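Local coordinates for cobalamin biosynthesis protein (cbiD) (Archaeoglobus fulgidus, PDB 1SR8) that probably methylates C-1 of cobalt-precorrin-5B with S-adenosyl-L-methionine, giving cobalt-precorrin-6A in the anaerobic route to adenosylcobalamin, at residues G45-I56 / Q138-S147; S159-A167 / G176-L184. All coordinates share one frame; numbering follows the deposited sequence.

Contact 1 of 2, residues G45-I56 / Q138-S147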
ATOM      1  N   GLY A  45      -7.518   1.769  -0.476  1.00 16.46           N
ATOM      2  CA  GLY A  45      -8.252   0.743   0.244  1.00 16.44           C
ATOM      3  C   GLY A  45      -8.363   1.094   1.715  1.00 17.65           C
ATOM      4  O   GLY A  45      -9.431   0.946   2.320  1.00 17.95           O
ATOM      5  N   THR A  46      -7.271   1.575   2.304  1.00 16.74           N
ATOM      6  CA  THR A  46      -7.296   1.937   3.713  1.00 16.20           C
ATOM      7  C   THR A  46      -8.100   3.213   3.938  1.00 16.20           C
ATOM      8  O   THR A  46      -8.761   3.364   4.964  1.00 16.22           O
ATOM      9  CB  THR A  46      -5.887   2.146   4.258  1.00 17.42           C
ATOM     10  OG1 THR A  46      -5.178   0.901   4.238  1.00 18.44           O
ATOM     11  CG2 THR A  46      -5.946   2.679   5.682  1.00 15.44           C
ATOM     12  N   THR A  47      -8.041   4.130   2.978  1.00 16.47           N
ATOM     13  CA  THR A  47      -8.770   5.388   3.090  1.00 17.95           C
ATOM     14  C   THR A  47     -10.260   5.091   2.986  1.00 19.43           C
ATOM     15  O   THR A  47     -11.076   5.674   3.707  1.00 21.25           O
ATOM     16  CB  THR A  47      -8.346   6.374   1.990  1.00 18.25           C
ATOM     17  OG1 THR A  47      -6.935   6.620   2.099  1.00 17.12           O
ATOM     18  CG2 THR A  47      -9.100   7.692   2.131  1.00 15.74           C
ATOM     19  N   ALA A  48     -10.612   4.160   2.107  1.00 19.40           N
ATOM     20  CA  ALA A  48     -12.006   3.771   1.944  1.00 18.94           C
ATOM     21  C   ALA A  48     -12.510   3.135   3.244  1.00 19.81           C
ATOM     22  O   ALA A  48     -13.635   3.401   3.693  1.00 19.08           O
ATOM     23  CB  ALA A  48     -12.142   2.790   0.780  1.00 17.41           C
ATOM     24  N   SER A  49     -11.670   2.297   3.852  1.00 19.64           N
ATOM     25  CA  SER A  49     -12.033   1.631   5.097  1.00 18.87           C
ATOM     26  C   SER A  49     -12.286   2.655   6.188  1.00 18.85           C
ATOM     27  O   SER A  49     -13.259   2.546   6.941  1.00 19.20           O
ATOM     28  CB  SER A  49     -10.918   0.682   5.543  1.00 19.22           C
ATOM     29  OG  SER A  49     -10.806  -0.413   4.657  1.00 18.97           O
ATOM     30  N   ALA A  50     -11.404   3.646   6.272  1.00 16.92           N
ATOM     31  CA  ALA A  50     -11.536   4.686   7.282  1.00 16.78           C
ATOM     32  C   ALA A  50     -12.851   5.433   7.105  1.00 16.78           C
ATOM     33  O   ALA A  50     -13.557   5.687   8.084  1.00 18.71           O
ATOM     34  CB  ALA A  50     -10.358   5.654   7.205  1.00 15.57           C
ATOM     35  N   ALA A  51     -13.186   5.772   5.862  1.00 16.84           N
ATOM     36  CA  ALA A  51     -14.434   6.487   5.576  1.00 17.07           C
ATOM     37  C   ALA A  51     -15.635   5.674   6.040  1.00 17.58           C
ATOM     38  O   ALA A  51     -16.525   6.191   6.711  1.00 18.85           O
ATOM     39  CB  ALA A  51     -14.550   6.787   4.081  1.00 14.22           C
ATOM     40  N   ALA A  52     -15.653   4.393   5.690  1.00 17.90           N
ATOM     41  CA  ALA A  52     -16.753   3.513   6.076  1.00 16.87           C
ATOM     42  C   ALA A  52     -16.887   3.405   7.588  1.00 17.74           C
ATOM     43  O   ALA A  52     -17.981   3.548   8.133  1.00 18.06           O
ATOM     44  CB  ALA A  52     -16.546   2.134   5.478  1.00 17.48           C
ATOM     45  N   VAL A  53     -15.775   3.141   8.264  1.00 18.34           N
ATOM     46  CA  VAL A  53     -15.789   3.020   9.714  1.00 19.83           C
ATOM     47  C   VAL A  53     -16.234   4.319  10.391  1.00 22.39           C
ATOM     48  O   VAL A  53     -17.006   4.290  11.349  1.00 24.02           O
ATOM     49  CB  VAL A  53     -14.402   2.618  10.239  1.00 19.74           C
ATOM     50  CG1 VAL A  53     -14.384   2.655  11.745  1.00 19.31           C
ATOM     51  CG2 VAL A  53     -14.053   1.223   9.745  1.00 18.22           C
ATOM     52  N   ALA A  54     -15.758   5.458   9.888  1.00 23.55           N
ATOM     53  CA  ALA A  54     -16.120   6.752  10.464  1.00 23.57           C
ATOM     54  C   ALA A  54     -17.604   7.076  10.270  1.00 24.28           C
ATOM     55  O   ALA A  54     -18.242   7.655  11.145  1.00 25.26           O
ATOM     56  CB  ALA A  54     -15.258   7.853   9.859  1.00 23.69           C
ATOM     57  N   ALA A  55     -18.157   6.710   9.123  1.00 23.47           N
ATOM     58  CA  ALA A  55     -19.561   6.972   8.865  1.00 24.30           C
ATOM     59  C   ALA A  55     -20.457   6.235   9.869  1.00 26.00           C
ATOM     60  O   ALA A  55     -21.421   6.809  10.385  1.00 26.26           O
ATOM     61  CB  ALA A  55     -19.911   6.566   7.435  1.00 24.25           C
ATOM     62  N   ILE A  56     -20.137   4.968  10.144  1.00 26.18           N
ATOM     63  CA  ILE A  56     -20.910   4.151  11.090  1.00 26.93           C
ATOM     64  C   ILE A  56     -20.749   4.653  12.524  1.00 27.89           C
ATOM     65  O   ILE A  56     -21.718   4.794  13.260  1.00 29.54           O
ATOM     66  CB  ILE A  56     -20.468   2.657  11.051  1.00 26.08           C
ATOM     67  CG1 ILE A  56     -20.861   2.022   9.711  1.00 25.06           C
ATOM     68  CG2 ILE A  56     -21.096   1.890  12.213  1.00 25.06           C
ATOM     69  CD1 ILE A  56     -20.424   0.582   9.570  1.00 22.38           C
ATOM     70  N   GLN A 138     -10.349  -6.038   3.155  1.00 15.80           N
ATOM     71  CA  GLN A 138     -10.007  -5.064   4.195  1.00 15.03           C
ATOM     72  C   GLN A 138     -11.217  -4.238   4.570  1.00 16.18           C
ATOM     73  O   GLN A 138     -11.523  -4.081   5.751  1.00 16.44           O
ATOM     74  CB  GLN A 138      -8.899  -4.122   3.721  1.00 12.45           C
ATOM     75  CG  GLN A 138      -8.537  -3.064   4.746  1.00 12.62           C
ATOM     76  CD  GLN A 138      -7.544  -2.048   4.210  1.00 15.49           C
ATOM     77  OE1 GLN A 138      -7.395  -1.897   2.993  1.00 15.92           O
ATOM     78  NE2 GLN A 138      -6.869  -1.331   5.115  1.00 13.89           N
ATOM     79  N   ILE A 139     -11.897  -3.699   3.558  1.00 16.11           N
ATOM     80  CA  ILE A 139     -13.079  -2.880   3.787  1.00 15.91           C
ATOM     81  C   ILE A 139     -14.157  -3.690   4.493  1.00 16.58           C
ATOM     82  O   ILE A 139     -14.730  -3.235   5.478  1.00 16.50           O
ATOM     83  CB  ILE A 139     -13.628  -2.325   2.463  1.00 17.90           C
ATOM     84  CG1 ILE A 139     -12.572  -1.429   1.808  1.00 19.41           C
ATOM     85  CG2 ILE A 139     -14.902  -1.528   2.719  1.00 17.38           C
ATOM     86  CD1 ILE A 139     -12.968  -0.893   0.444  1.00 21.09           C
ATOM     87  N   LEU A 140     -14.423  -4.899   4.006  1.00 18.20           N
ATOM     88  CA  LEU A 140     -15.439  -5.753   4.617  1.00 19.28           C
ATOM     89  C   LEU A 140     -15.108  -6.051   6.054  1.00 18.37           C
ATOM     90  O   LEU A 140     -15.981  -6.077   6.904  1.00 18.91           O
ATOM     91  CB  LEU A 140     -15.561  -7.079   3.877  1.00 21.72           C
ATOM     92  CG  LEU A 140     -16.462  -7.095   2.650  1.00 26.90           C
ATOM     93  CD1 LEU A 140     -16.408  -8.496   2.016  1.00 28.65           C
ATOM     94  CD2 LEU A 140     -17.895  -6.720   3.064  1.00 26.63           C
ATOM     95  N   GLU A 141     -13.835  -6.303   6.310  1.00 17.74           N
ATOM     96  CA  GLU A 141     -13.369  -6.610   7.650  1.00 18.16           C
ATOM     97  C   GLU A 141     -13.692  -5.465   8.612  1.00 17.34           C
ATOM     98  O   GLU A 141     -14.238  -5.670   9.696  1.00 17.90           O
ATOM     99  CB  GLU A 141     -11.860  -6.859   7.617  1.00 18.90           C
ATOM    100  CG  GLU A 141     -11.331  -7.324   8.942  1.00 27.61           C
ATOM    101  CD  GLU A 141      -9.851  -7.603   8.928  1.00 32.22           C
ATOM    102  OE1 GLU A 141      -9.371  -8.182   9.922  1.00 36.92           O
ATOM    103  OE2 GLU A 141      -9.167  -7.242   7.945  1.00 35.63           O
ATOM    104  N   ASN A 142     -13.347  -4.250   8.208  1.00 17.00           N
ATOM    105  CA  ASN A 142     -13.599  -3.078   9.025  1.00 16.67           C
ATOM    106  C   ASN A 142     -15.086  -2.816   9.162  1.00 17.10           C
ATOM    107  O   ASN A 142     -15.544  -2.333  10.201  1.00 18.07           O
ATOM    108  CB  ASN A 142     -12.900  -1.870   8.409  1.00 16.87           C
ATOM    109  CG  ASN A 142     -11.408  -1.884   8.659  1.00 18.02           C
ATOM    110  OD1 ASN A 142     -10.961  -1.696   9.795  1.00 18.48           O
ATOM    111  ND2 ASN A 142     -10.628  -2.123   7.608  1.00 15.41           N
ATOM    112  N   PHE A 143     -15.837  -3.128   8.108  1.00 18.19           N
ATOM    113  CA  PHE A 143     -17.289  -2.947   8.107  1.00 18.14           C
ATOM    114  C   PHE A 143     -17.918  -3.856   9.166  1.00 17.79           C
ATOM    115  O   PHE A 143     -18.787  -3.430   9.934  1.00 18.06           O
ATOM    116  CB  PHE A 143     -17.866  -3.284   6.722  1.00 20.57           C
ATOM    117  CG  PHE A 143     -19.378  -3.319   6.683  1.00 21.94           C
ATOM    118  CD1 PHE A 143     -20.121  -2.143   6.769  1.00 23.71           C
ATOM    119  CD2 PHE A 143     -20.057  -4.532   6.606  1.00 21.57           C
ATOM    120  CE1 PHE A 143     -21.519  -2.176   6.783  1.00 22.27           C
ATOM    121  CE2 PHE A 143     -21.454  -4.574   6.620  1.00 22.09           C
ATOM    122  CZ  PHE A 143     -22.183  -3.395   6.710  1.00 22.41           C
ATOM    123  N   ILE A 144     -17.473  -5.110   9.199  1.00 18.30           N
ATOM    124  CA  ILE A 144     -17.980  -6.080  10.167  1.00 21.11           C
ATOM    125  C   ILE A 144     -17.659  -5.615  11.582  1.00 21.96           C
ATOM    126  O   ILE A 144     -18.542  -5.582  12.436  1.00 21.43           O
ATOM    127  CB  ILE A 144     -17.341  -7.475   9.977  1.00 21.86           C
ATOM    128  CG1 ILE A 144     -17.757  -8.082   8.637  1.00 22.40           C
ATOM    129  CG2 ILE A 144     -17.757  -8.389  11.115  1.00 22.28           C
ATOM    130  CD1 ILE A 144     -16.974  -9.338   8.290  1.00 22.88           C
ATOM    131  N   LYS A 145     -16.395  -5.265  11.828  1.00 23.27           N
ATOM    132  CA  LYS A 145     -15.988  -4.803  13.152  1.00 24.35           C
ATOM    133  C   LYS A 145     -16.830  -3.594  13.587  1.00 24.19           C
ATOM    134  O   LYS A 145     -17.380  -3.570  14.695  1.00 22.72           O
ATOM    135  CB  LYS A 145     -14.499  -4.413  13.177  1.00 27.63           C
ATOM    136  CG  LYS A 145     -14.019  -3.953  14.579  1.00 32.83           C
ATOM    137  CD  LYS A 145     -12.809  -2.991  14.559  1.00 39.02           C
ATOM    138  CE  LYS A 145     -11.441  -3.706  14.473  1.00 42.06           C
ATOM    139  NZ  LYS A 145     -10.268  -2.753  14.470  1.00 40.94           N
ATOM    140  N   ALA A 146     -16.926  -2.593  12.713  1.00 23.13           N
ATOM    141  CA  ALA A 146     -17.694  -1.396  13.024  1.00 22.94           C
ATOM    142  C   ALA A 146     -19.177  -1.705  13.229  1.00 23.36           C
ATOM    143  O   ALA A 146     -19.786  -1.205  14.175  1.00 23.39           O
ATOM    144  CB  ALA A 146     -17.516  -0.351  11.926  1.00 22.10           C
ATOM    145  N   SER A 147     -19.758  -2.526  12.357  1.00 22.89           N
ATOM    146  CA  SER A 147     -21.176  -2.871  12.489  1.00 22.83           C
ATOM    147  C   SER A 147     -21.465  -3.431  13.876  1.00 23.61           C
ATOM    148  O   SER A 147     -22.493  -3.120  14.475  1.00 22.09           O
ATOM    149  CB  SER A 147     -21.597  -3.892  11.424  1.00 21.96           C
ATOM    150  OG  SER A 147     -21.595  -3.312  10.133  1.00 19.07           O
TER
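Thr46 OG1 is gripped twice: Gln138 NE2 donates to it across the contact at 2.9 Å, and the hydroxyl bonds in turn to Gly188 O. Helices 44-57 and 133-149 form a nearly parallel pair, the segments here inclined at 19° with axes 8.9 Å apart, and lie against the six-stranded mixed sheet in an alpha/beta arrangement. The side chain of Gln138 is stretched out, its CG on the far side of CA from the backbone N (chi1 178°), and reaches along the first turn of 45-56, where its N-H points almost straight (171°) at Thr46 OG1 in the amide plane. NE2 also bonds to Ser69 O, so both partners fix the rotation of the amide. Replacing Gln138 with an alanine would probably leave Thr46 OG1 and Ser69 O without this shared donor and open a gap beside Gly45. Ser49 turns its OG back onto Gly45 O at 3.0 Å, on the opposite face of that carbonyl from Ser49 N, and the same oxygen rests on Ile139 CA and CG1. One turn on, Val53 CG2 lies against Asn142 CB at 3.6 Å, while Asn142 OD1 is taken by Ser69 N. At the far end Ile56 CD1 lies 3.9 Å from both Ala146 CB and Phe143 CD1; Ser147 OG sits 3.4 Å above the Phe143 ring, over its centre.

Contact 2 of 2, residues S159-A167 / G176-L184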
ATOM      1  N   SER A 159     -17.749   6.541  -1.965  1.00 23.75           N
ATOM      2  CA  SER A 159     -17.609   7.283  -3.217  1.00 26.02           C
ATOM      3  C   SER A 159     -16.362   8.150  -3.254  1.00 24.77           C
ATOM      4  O   SER A 159     -15.791   8.484  -2.218  1.00 23.93           O
ATOM      5  CB  SER A 159     -18.823   8.191  -3.449  1.00 27.28           C
ATOM      6  OG  SER A 159     -20.021   7.441  -3.526  1.00 36.16           O
ATOM      7  N   VAL A 160     -15.970   8.525  -4.467  1.00 25.17           N
ATOM      8  CA  VAL A 160     -14.807   9.376  -4.687  1.00 25.31           C
ATOM      9  C   VAL A 160     -15.237  10.540  -5.603  1.00 26.75           C
ATOM     10  O   VAL A 160     -15.215  10.431  -6.831  1.00 25.80           O
ATOM     11  CB  VAL A 160     -13.665   8.569  -5.337  1.00 21.99           C
ATOM     12  CG1 VAL A 160     -12.397   9.401  -5.390  1.00 21.14           C
ATOM     13  CG2 VAL A 160     -13.444   7.283  -4.553  1.00 19.31           C
ATOM     14  N   PRO A 161     -15.641  11.669  -5.001  1.00 29.27           N
ATOM     15  CA  PRO A 161     -16.094  12.880  -5.695  1.00 30.12           C
ATOM     16  C   PRO A 161     -15.322  13.281  -6.953  1.00 32.48           C
ATOM     17  O   PRO A 161     -15.934  13.617  -7.968  1.00 33.66           O
ATOM     18  CB  PRO A 161     -16.022  13.936  -4.605  1.00 29.14           C
ATOM     19  CG  PRO A 161     -16.423  13.159  -3.390  1.00 29.86           C
ATOM     20  CD  PRO A 161     -15.633  11.876  -3.539  1.00 28.82           C
ATOM     21  N   ASP A 162     -13.990  13.249  -6.900  1.00 33.11           N
ATOM     22  CA  ASP A 162     -13.190  13.631  -8.065  1.00 34.88           C
ATOM     23  C   ASP A 162     -12.556  12.421  -8.718  1.00 34.36           C
ATOM     24  O   ASP A 162     -11.597  12.546  -9.478  1.00 34.10           O
ATOM     25  CB  ASP A 162     -12.080  14.608  -7.672  1.00 38.13           C
ATOM     26  CG  ASP A 162     -12.613  15.874  -7.037  1.00 43.17           C
ATOM     27  OD1 ASP A 162     -13.496  16.531  -7.635  1.00 45.18           O
ATOM     28  OD2 ASP A 162     -12.141  16.218  -5.935  1.00 45.68           O
ATOM     29  N   GLY A 163     -13.103  11.251  -8.423  1.00 32.23           N
ATOM     30  CA  GLY A 163     -12.551  10.033  -8.968  1.00 32.50           C
ATOM     31  C   GLY A 163     -12.571   9.921 -10.473  1.00 34.27           C
ATOM     32  O   GLY A 163     -11.590   9.493 -11.076  1.00 34.51           O
ATOM     33  N   GLU A 164     -13.678  10.300 -11.094  1.00 35.93           N
ATOM     34  CA  GLU A 164     -13.776  10.191 -12.541  1.00 39.04           C
ATOM     35  C   GLU A 164     -12.746  11.058 -13.241  1.00 40.02           C
ATOM     36  O   GLU A 164     -12.175  10.658 -14.260  1.00 40.41           O
ATOM     37  CB  GLU A 164     -15.171  10.574 -13.009  1.00 41.09           C
ATOM     38  CG  GLU A 164     -15.433  10.195 -14.450  1.00 45.19           C
ATOM     39  CD  GLU A 164     -16.817  10.587 -14.897  1.00 46.65           C
ATOM     40  OE1 GLU A 164     -17.793  10.155 -14.247  1.00 47.50           O
ATOM     41  OE2 GLU A 164     -16.923  11.329 -15.896  1.00 50.36           O
ATOM     42  N   GLU A 165     -12.514  12.247 -12.693  1.00 39.69           N
ATOM     43  CA  GLU A 165     -11.535  13.160 -13.255  1.00 40.39           C
ATOM     44  C   GLU A 165     -10.130  12.632 -13.014  1.00 40.23           C
ATOM     45  O   GLU A 165      -9.410  12.322 -13.962  1.00 40.56           O
ATOM     46  CB  GLU A 165     -11.672  14.551 -12.635  1.00 41.81           C
ATOM     47  CG  GLU A 165     -12.738  15.395 -13.292  1.00 45.92           C
ATOM     48  CD  GLU A 165     -12.665  15.341 -14.813  1.00 49.08           C
ATOM     49  OE1 GLU A 165     -11.589  15.641 -15.379  1.00 50.29           O
ATOM     50  OE2 GLU A 165     -13.691  14.993 -15.447  1.00 51.87           O
ATOM     51  N   VAL A 166      -9.744  12.533 -11.744  1.00 39.30           N
ATOM     52  CA  VAL A 166      -8.419  12.035 -11.381  1.00 38.75           C
ATOM     53  C   VAL A 166      -8.081  10.801 -12.203  1.00 39.68           C
ATOM     54  O   VAL A 166      -6.925  10.576 -12.549  1.00 40.69           O
ATOM     55  CB  VAL A 166      -8.344  11.671  -9.881  1.00 36.12           C
ATOM     56  CG1 VAL A 166      -7.008  11.030  -9.564  1.00 33.90           C
ATOM     57  CG2 VAL A 166      -8.535  12.912  -9.043  1.00 34.46           C
ATOM     58  N   ALA A 167      -9.103  10.016 -12.521  1.00 41.56           N
ATOM     59  CA  ALA A 167      -8.937   8.797 -13.302  1.00 44.89           C
ATOM     60  C   ALA A 167      -8.432   9.087 -14.713  1.00 47.71           C
ATOM     61  O   ALA A 167      -7.609   8.350 -15.258  1.00 48.80           O
ATOM     62  CB  ALA A 167     -10.262   8.042 -13.369  1.00 44.14           C
ATOM     63  N   GLY A 176      -9.221  -1.215 -19.048  1.00 49.43           N
ATOM     64  CA  GLY A 176     -10.607  -1.639 -18.992  1.00 48.05           C
ATOM     65  C   GLY A 176     -11.419  -0.978 -17.899  1.00 46.86           C
ATOM     66  O   GLY A 176     -12.637  -1.147 -17.844  1.00 48.43           O
ATOM     67  N   ILE A 177     -10.748  -0.231 -17.028  1.00 44.94           N
ATOM     68  CA  ILE A 177     -11.412   0.458 -15.928  1.00 42.34           C
ATOM     69  C   ILE A 177     -11.881   1.819 -16.400  1.00 41.69           C
ATOM     70  O   ILE A 177     -11.076   2.629 -16.844  1.00 42.96           O
ATOM     71  CB  ILE A 177     -10.448   0.661 -14.761  1.00 41.39           C
ATOM     72  CG1 ILE A 177      -9.855  -0.689 -14.361  1.00 41.30           C
ATOM     73  CG2 ILE A 177     -11.170   1.324 -13.598  1.00 38.96           C
ATOM     74  CD1 ILE A 177      -8.656  -0.585 -13.464  1.00 42.12           C
ATOM     75  N   LYS A 178     -13.175   2.084 -16.300  1.00 41.10           N
ATOM     76  CA  LYS A 178     -13.686   3.371 -16.744  1.00 41.28           C
ATOM     77  C   LYS A 178     -14.695   4.018 -15.803  1.00 39.16           C
ATOM     78  O   LYS A 178     -15.455   3.335 -15.122  1.00 39.37           O
ATOM     79  CB  LYS A 178     -14.275   3.229 -18.155  1.00 44.53           C
ATOM     80  CG  LYS A 178     -15.008   1.916 -18.406  1.00 46.62           C
ATOM     81  CD  LYS A 178     -15.135   1.605 -19.901  1.00 49.77           C
ATOM     82  CE  LYS A 178     -16.153   2.504 -20.613  1.00 50.68           C
ATOM     83  NZ  LYS A 178     -15.739   3.937 -20.699  1.00 52.14           N
ATOM     84  N   GLY A 179     -14.674   5.347 -15.758  1.00 37.17           N
ATOM     85  CA  GLY A 179     -15.593   6.076 -14.907  1.00 34.33           C
ATOM     86  C   GLY A 179     -15.096   6.376 -13.503  1.00 32.64           C
ATOM     87  O   GLY A 179     -15.856   6.886 -12.680  1.00 34.55           O
ATOM     88  N   GLY A 180     -13.836   6.066 -13.213  1.00 29.29           N
ATOM     89  CA  GLY A 180     -13.319   6.336 -11.885  1.00 26.82           C
ATOM     90  C   GLY A 180     -12.026   5.611 -11.562  1.00 25.94           C
ATOM     91  O   GLY A 180     -11.497   4.863 -12.384  1.00 24.60           O
ATOM     92  N   ILE A 181     -11.515   5.834 -10.357  1.00 23.08           N
ATOM     93  CA  ILE A 181     -10.273   5.202  -9.931  1.00 22.05           C
ATOM     94  C   ILE A 181     -10.501   3.807  -9.356  1.00 22.22           C
ATOM     95  O   ILE A 181     -11.638   3.376  -9.146  1.00 20.26           O
ATOM     96  CB  ILE A 181      -9.568   6.036  -8.843  1.00 21.05           C
ATOM     97  CG1 ILE A 181     -10.473   6.165  -7.614  1.00 20.47           C
ATOM     98  CG2 ILE A 181      -9.250   7.413  -9.373  1.00 21.05           C
ATOM     99  CD1 ILE A 181      -9.778   6.741  -6.395  1.00 18.69           C
ATOM    100  N   SER A 182      -9.396   3.112  -9.103  1.00 21.78           N
ATOM    101  CA  SER A 182      -9.426   1.780  -8.509  1.00 20.33           C
ATOM    102  C   SER A 182      -9.215   1.934  -6.998  1.00 18.89           C
ATOM    103  O   SER A 182      -8.632   2.910  -6.532  1.00 18.56           O
ATOM    104  CB  SER A 182      -8.291   0.919  -9.071  1.00 18.70           C
ATOM    105  OG  SER A 182      -8.271   0.917 -10.486  1.00 22.83           O
ATOM    106  N   ILE A 183      -9.717   0.981  -6.232  1.00 18.53           N
ATOM    107  CA  ILE A 183      -9.525   0.989  -4.796  1.00 18.35           C
ATOM    108  C   ILE A 183      -8.668  -0.249  -4.572  1.00 19.04           C
ATOM    109  O   ILE A 183      -9.096  -1.372  -4.835  1.00 20.00           O
ATOM    110  CB  ILE A 183     -10.858   0.882  -4.051  1.00 16.99           C
ATOM    111  CG1 ILE A 183     -11.697   2.126  -4.353  1.00 17.48           C
ATOM    112  CG2 ILE A 183     -10.615   0.737  -2.559  1.00 16.57           C
ATOM    113  CD1 ILE A 183     -13.023   2.172  -3.644  1.00 19.51           C
ATOM    114  N   LEU A 184      -7.444  -0.041  -4.105  1.00 19.40           N
ATOM    115  CA  LEU A 184      -6.524  -1.144  -3.913  1.00 19.50           C
ATOM    116  C   LEU A 184      -5.553  -0.959  -2.755  1.00 18.48           C
ATOM    117  O   LEU A 184      -5.626   0.017  -2.012  1.00 16.71           O
ATOM    118  CB  LEU A 184      -5.755  -1.354  -5.217  1.00 21.43           C
ATOM    119  CG  LEU A 184      -5.125  -0.093  -5.804  1.00 22.89           C
ATOM    120  CD1 LEU A 184      -3.781   0.156  -5.128  1.00 24.28           C
ATOM    121  CD2 LEU A 184      -4.934  -0.252  -7.305  1.00 21.62           C
TER
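Backbone meets backbone where the first turn of helix 163-168 lies against the glycine pair Gly179 and Gly180: Glu164 CA and Gly180 CA are 3.9 Å apart. Ala167 CB presses onto the peptide that follows Gly180, 3.5 Å from Gly180 C. The backbone angles of Gly179 and Gly180 would jam a side chain against the preceding carbonyl. Gly163, too, could carry no CB without striking Val160 O.

Apolar contacts centre on Ile181, whose two branches go to different partners. Its CG1 stands between the backbone N and the carbonyl carbon (chi1 61°), sending CD1 to Val160 CG1 at 3.9 Å; the two side chains cross at about a right angle. CG2 instead faces the helix, 4.2 Å from Ala167 CB, with Val166 CG1 a looser neighbour. The same methyl also rests on a backbone oxygen, Ile181 CG2 lying 3.6 Å from Gly163 O. The motif is a type I turn, Val160 to Gly163, leading from strand 155-159 into a short helix, packed on the weakly bonded edge strand 180-181 of the three-stranded mixed sheet. Phe106 of strand 105-111 touches both Val160 and Ile181, carrying the apolar cluster on to the larger sheet.

Polar groups lie at the margin. The aliphatic part of Glu164 runs beside a backbone carbonyl, CG being 3.8 Å from Gly179 O, and its carboxylate makes a long, weak ion pair with Lys168, which lies just beyond the segment. On the helix itself, that lysine is also salt-bridged by Glu165 OE2.

How the contacts relate
Following the chain, helix 44-57 comes first, then seven strands from 63-68 to 128-129, before helix 133-149 returns to it; contact 1 closes this long loop of 81 residues. Strand 155-159 then leads into contact 2, which closes a loop of just eight residues between 159-167 and 176-184. The two are in series, neither nested nor crossed. They nevertheless meet: Leu184 O probably accepts a hydrogen bond from Gly45 N, and Ile183 CG2 packs on Gly45, Ala48 and Ile139. The chain leaving contact 2 thus returns to the start of the helix pair, tying the small three-stranded sheet to the helices on the six-stranded one.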